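Local coordinates for protein triacylglycerol lipase (Clostridium botulinum, PDB 5AH1) that hydrolyses synthetic polyesters and, as its classification as a lipase suggests, probably triacylglycerols, being a zinc-binding esterase of the alpha/beta-hydrolase family, at residues I221-I227 with D325-W331. Numbering follows the deposited sequence.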
ATOM      1  N   ILE A 221     -17.456  -1.136  -4.567  1.00  9.00           N
ATOM      2  CA  ILE A 221     -16.467  -1.788  -3.719  1.00  8.13           C
ATOM      3  C   ILE A 221     -17.177  -2.565  -2.611  1.00  9.01           C
ATOM      4  O   ILE A 221     -17.889  -1.983  -1.802  1.00 10.04           O
ATOM      5  CB  ILE A 221     -15.518  -0.758  -3.087  1.00  8.41           C
ATOM      6  CG1 ILE A 221     -14.955   0.201  -4.157  1.00  8.98           C
ATOM      7  CG2 ILE A 221     -14.445  -1.490  -2.344  1.00  8.81           C
ATOM      8  CD1 ILE A 221     -14.239  -0.467  -5.304  1.00  9.70           C
ATOM      9  N   HIS A 222     -17.018  -3.883  -2.604  1.00  8.77           N
ATOM     10  CA  HIS A 222     -17.641  -4.693  -1.566  1.00  8.19           C
ATOM     11  C   HIS A 222     -16.801  -4.757  -0.294  1.00  8.89           C
ATOM     12  O   HIS A 222     -17.343  -4.768   0.815  1.00  9.07           O
ATOM     13  CB  HIS A 222     -17.918  -6.106  -2.079  1.00  9.01           C
ATOM     14  CG  HIS A 222     -18.905  -6.853  -1.253  1.00 10.34           C
ATOM     15  ND1 HIS A 222     -20.096  -6.297  -0.841  1.00 12.34           N
ATOM     16  CD2 HIS A 222     -18.892  -8.121  -0.781  1.00 11.49           C
ATOM     17  CE1 HIS A 222     -20.775  -7.195  -0.151  1.00 13.38           C
ATOM     18  NE2 HIS A 222     -20.058  -8.299  -0.085  1.00 12.99           N
ATOM     19  N   SER A 223     -15.484  -4.826  -0.450  1.00  8.51           N
ATOM     20  CA  SER A 223     -14.587  -4.838   0.681  1.00  8.29           C
ATOM     21  C   SER A 223     -13.288  -4.139   0.363  1.00  8.10           C
ATOM     22  O   SER A 223     -12.853  -4.078  -0.782  1.00  8.37           O
ATOM     23  CB  SER A 223     -14.301  -6.274   1.130  1.00  9.03           C
ATOM     24  OG  SER A 223     -13.467  -6.959   0.218  1.00  8.98           O
ATOM     25  N   VAL A 224     -12.689  -3.638   1.433  1.00  7.61           N
ATOM     26  CA  VAL A 224     -11.378  -3.007   1.446  1.00  7.61           C
ATOM     27  C   VAL A 224     -10.539  -3.730   2.492  1.00  6.87           C
ATOM     28  O   VAL A 224     -10.918  -3.796   3.656  1.00  8.49           O
ATOM     29  CB  VAL A 224     -11.511  -1.518   1.829  1.00  7.39           C
ATOM     30  CG1 VAL A 224     -10.175  -0.903   2.267  1.00  8.27           C
ATOM     31  CG2 VAL A 224     -12.114  -0.753   0.677  1.00  7.87           C
ATOM     32  N   SER A 225      -9.415  -4.300   2.066  1.00  7.43           N
ATOM     33  CA  SER A 225      -8.497  -4.990   2.958  1.00  7.40           C
ATOM     34  C   SER A 225      -7.148  -4.300   2.903  1.00  6.82           C
ATOM     35  O   SER A 225      -6.562  -4.186   1.819  1.00  8.09           O
ATOM     36  CB  SER A 225      -8.319  -6.447   2.545  1.00  7.83           C
ATOM     37  OG  SER A 225      -9.506  -7.193   2.688  1.00  8.11           O
ATOM     38  N   THR A 226      -6.676  -3.834   4.060  1.00  7.26           N
ATOM     39  CA  THR A 226      -5.345  -3.237   4.171  1.00  7.35           C
ATOM     40  C   THR A 226      -4.411  -4.235   4.837  1.00  6.88           C
ATOM     41  O   THR A 226      -4.801  -4.945   5.760  1.00  8.45           O
ATOM     42  CB  THR A 226      -5.358  -1.866   4.917  1.00  7.06           C
ATOM     43  OG1 THR A 226      -5.574  -2.037   6.325  1.00  7.84           O
ATOM     44  CG2 THR A 226      -6.412  -0.951   4.352  1.00  7.15           C
ATOM     45  N   ILE A 227      -3.187  -4.319   4.316  1.00  6.79           N
ATOM     46  CA  ILE A 227      -2.169  -5.238   4.802  1.00  7.17           C
ATOM     47  C   ILE A 227      -0.894  -4.420   4.999  1.00  6.48           C
ATOM     48  O   ILE A 227      -0.366  -3.853   4.052  1.00  7.66           O
ATOM     49  CB  ILE A 227      -1.914  -6.397   3.806  1.00  7.57           C
ATOM     50  CG1 ILE A 227      -3.200  -7.157   3.476  1.00  9.01           C
ATOM     51  CG2 ILE A 227      -0.848  -7.333   4.369  1.00  7.95           C
ATOM     52  CD1 ILE A 227      -2.982  -8.269   2.441  1.00  9.41           C
ATOM     53  N   ASP A 325     -21.571   0.764   3.727  1.00 10.83           N
ATOM     54  CA  ASP A 325     -21.942  -0.397   2.922  1.00 11.02           C
ATOM     55  C   ASP A 325     -20.744  -1.207   2.417  1.00 11.01           C
ATOM     56  O   ASP A 325     -20.890  -2.017   1.510  1.00 12.68           O
ATOM     57  CB  ASP A 325     -22.814   0.067   1.753  1.00 12.73           C
ATOM     58  CG  ASP A 325     -22.141   1.110   0.852  1.00 14.28           C
ATOM     59  OD1 ASP A 325     -21.188   1.821   1.254  1.00 13.22           O
ATOM     60  OD2 ASP A 325     -22.607   1.230  -0.302  1.00 17.20           O
ATOM     61  N   VAL A 326     -19.570  -0.994   3.019  1.00  9.27           N
ATOM     62  CA  VAL A 326     -18.349  -1.674   2.631  1.00  9.43           C
ATOM     63  C   VAL A 326     -17.761  -2.386   3.850  1.00  9.05           C
ATOM     64  O   VAL A 326     -17.745  -1.832   4.961  1.00  9.91           O
ATOM     65  CB  VAL A 326     -17.325  -0.627   2.072  1.00  9.25           C
ATOM     66  CG1 VAL A 326     -15.996  -1.278   1.703  1.00  9.31           C
ATOM     67  CG2 VAL A 326     -17.911   0.121   0.885  1.00  9.18           C
ATOM     68  N   TYR A 327     -17.255  -3.598   3.638  1.00  8.65           N
ATOM     69  CA  TYR A 327     -16.521  -4.309   4.682  1.00  8.43           C
ATOM     70  C   TYR A 327     -15.065  -3.861   4.688  1.00  8.54           C
ATOM     71  O   TYR A 327     -14.448  -3.805   3.638  1.00  9.68           O
ATOM     72  CB  TYR A 327     -16.574  -5.825   4.437  1.00  9.66           C
ATOM     73  CG  TYR A 327     -17.934  -6.451   4.572  1.00 10.75           C
ATOM     74  CD1 TYR A 327     -18.411  -6.845   5.802  1.00 11.68           C
ATOM     75  CD2 TYR A 327     -18.731  -6.667   3.453  1.00 11.05           C
ATOM     76  CE1 TYR A 327     -19.658  -7.450   5.915  1.00 13.21           C
ATOM     77  CE2 TYR A 327     -19.967  -7.240   3.555  1.00 13.15           C
ATOM     78  CZ  TYR A 327     -20.426  -7.625   4.782  1.00 13.70           C
ATOM     79  OH  TYR A 327     -21.666  -8.211   4.877  1.00 16.03           O
ATOM     80  N   TYR A 328     -14.515  -3.602   5.864  1.00  8.29           N
ATOM     81  CA  TYR A 328     -13.113  -3.209   5.994  1.00  7.35           C
ATOM     82  C   TYR A 328     -12.382  -4.214   6.868  1.00  7.87           C
ATOM     83  O   TYR A 328     -12.842  -4.573   7.951  1.00  9.03           O
ATOM     84  CB  TYR A 328     -12.971  -1.786   6.576  1.00  8.01           C
ATOM     85  CG  TYR A 328     -13.483  -0.710   5.650  1.00  7.94           C
ATOM     86  CD1 TYR A 328     -14.818  -0.372   5.610  1.00  8.13           C
ATOM     87  CD2 TYR A 328     -12.611   0.010   4.844  1.00  7.64           C
ATOM     88  CE1 TYR A 328     -15.297   0.594   4.742  1.00  7.54           C
ATOM     89  CE2 TYR A 328     -13.077   0.975   3.987  1.00  8.01           C
ATOM     90  CZ  TYR A 328     -14.411   1.295   3.958  1.00  7.35           C
ATOM     91  OH  TYR A 328     -14.931   2.240   3.110  1.00  8.82           O
ATOM     92  N   PHE A 329     -11.251  -4.683   6.360  1.00  7.28           N
ATOM     93  CA  PHE A 329     -10.371  -5.601   7.072  1.00  7.62           C
ATOM     94  C   PHE A 329      -9.001  -5.003   7.148  1.00  7.67           C
ATOM     95  O   PHE A 329      -8.512  -4.486   6.164  1.00  8.24           O
ATOM     96  CB  PHE A 329     -10.301  -6.950   6.338  1.00  8.63           C
ATOM     97  CG  PHE A 329     -11.631  -7.623   6.233  1.00  8.60           C
ATOM     98  CD1 PHE A 329     -12.113  -8.414   7.277  1.00  9.82           C
ATOM     99  CD2 PHE A 329     -12.427  -7.433   5.117  1.00 10.01           C
ATOM    100  CE1 PHE A 329     -13.346  -9.015   7.198  1.00 10.41           C
ATOM    101  CE2 PHE A 329     -13.660  -8.021   5.039  1.00 11.42           C
ATOM    102  CZ  PHE A 329     -14.131  -8.806   6.077  1.00 11.09           C
ATOM    103  N   SER A 330      -8.356  -5.161   8.287  1.00  7.90           N
ATOM    104  CA  SER A 330      -6.967  -4.733   8.433  1.00  7.99           C
ATOM    105  C   SER A 330      -6.106  -5.854   8.982  1.00  8.38           C
ATOM    106  O   SER A 330      -6.501  -6.576   9.910  1.00 10.02           O
ATOM    107  CB  SER A 330      -6.863  -3.528   9.357  1.00  8.88           C
ATOM    108  OG  SER A 330      -7.448  -3.847  10.603  1.00 10.40           O
ATOM    109  N   TRP A 331      -4.925  -5.983   8.385  1.00  7.50           N
ATOM    110  CA  TRP A 331      -3.900  -6.937   8.768  1.00  7.80           C
ATOM    111  C   TRP A 331      -2.635  -6.187   9.158  1.00  7.61           C
ATOM    112  O   TRP A 331      -2.179  -5.294   8.428  1.00  7.43           O
ATOM    113  CB  TRP A 331      -3.618  -7.875   7.601  1.00  8.45           C
ATOM    114  CG  TRP A 331      -4.807  -8.687   7.215  1.00  7.97           C
ATOM    115  CD1 TRP A 331      -5.769  -8.356   6.314  1.00  8.38           C
ATOM    116  CD2 TRP A 331      -5.178  -9.963   7.755  1.00  8.72           C
ATOM    117  NE1 TRP A 331      -6.714  -9.354   6.250  1.00  8.65           N
ATOM    118  CE2 TRP A 331      -6.372 -10.357   7.119  1.00  9.07           C
ATOM    119  CE3 TRP A 331      -4.612 -10.810   8.716  1.00  9.84           C
ATOM    120  CZ2 TRP A 331      -7.008 -11.569   7.404  1.00  9.60           C
ATOM    121  CZ3 TRP A 331      -5.238 -11.997   9.001  1.00  9.76           C
ATOM    122  CH2 TRP A 331      -6.421 -12.379   8.341  1.00  9.80           C
TER
HETATM  123  O   HOH W   1     -21.342  -3.798  -0.547  1.00 17.57           O
HETATM  124  O   HOH W   2      -3.127  -2.764   7.593  1.00  7.77           O
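Tyr327 turns the edge of its ring to one face of the His222 imidazole in a T-shaped pair, with the planes at 77° and CE2 of Tyr327 3.8 Å from NE2 of His222. His222 can meet it because its CG is anti to the backbone N (chi1 -162°) at the corner where the chain bends. A water held by His222 ND1 and Asp325 O bridges the segments beside this pair. On the other face of the sheet, the Tyr328 ring lies alongside Val224, its CD2 3.6 Å from Val224 CB, while Val224 CG2 meets CG1 of Val326; helix 183-197 packs over Val224 and Tyr328. Phe329 and Trp331 share the Tyr327 face, under helix 437-448, where Tyr443 OH hydrogen-bonds to both Ser225 OG and Trp331 NE1. The Trp331 and Ile227 side chains run side by side, with Trp331 CD1 4.0 Å from Ile227 CG1. Five backbone hydrogen bonds fix the register, from Tyr327 N to His222 O (3.1 Å) through to Trp331 N to Thr226 O (2.8 Å). Such neighbouring parallel strands, with helices on both faces, are characteristic of the central sheet of the alpha/beta-hydrolase fold.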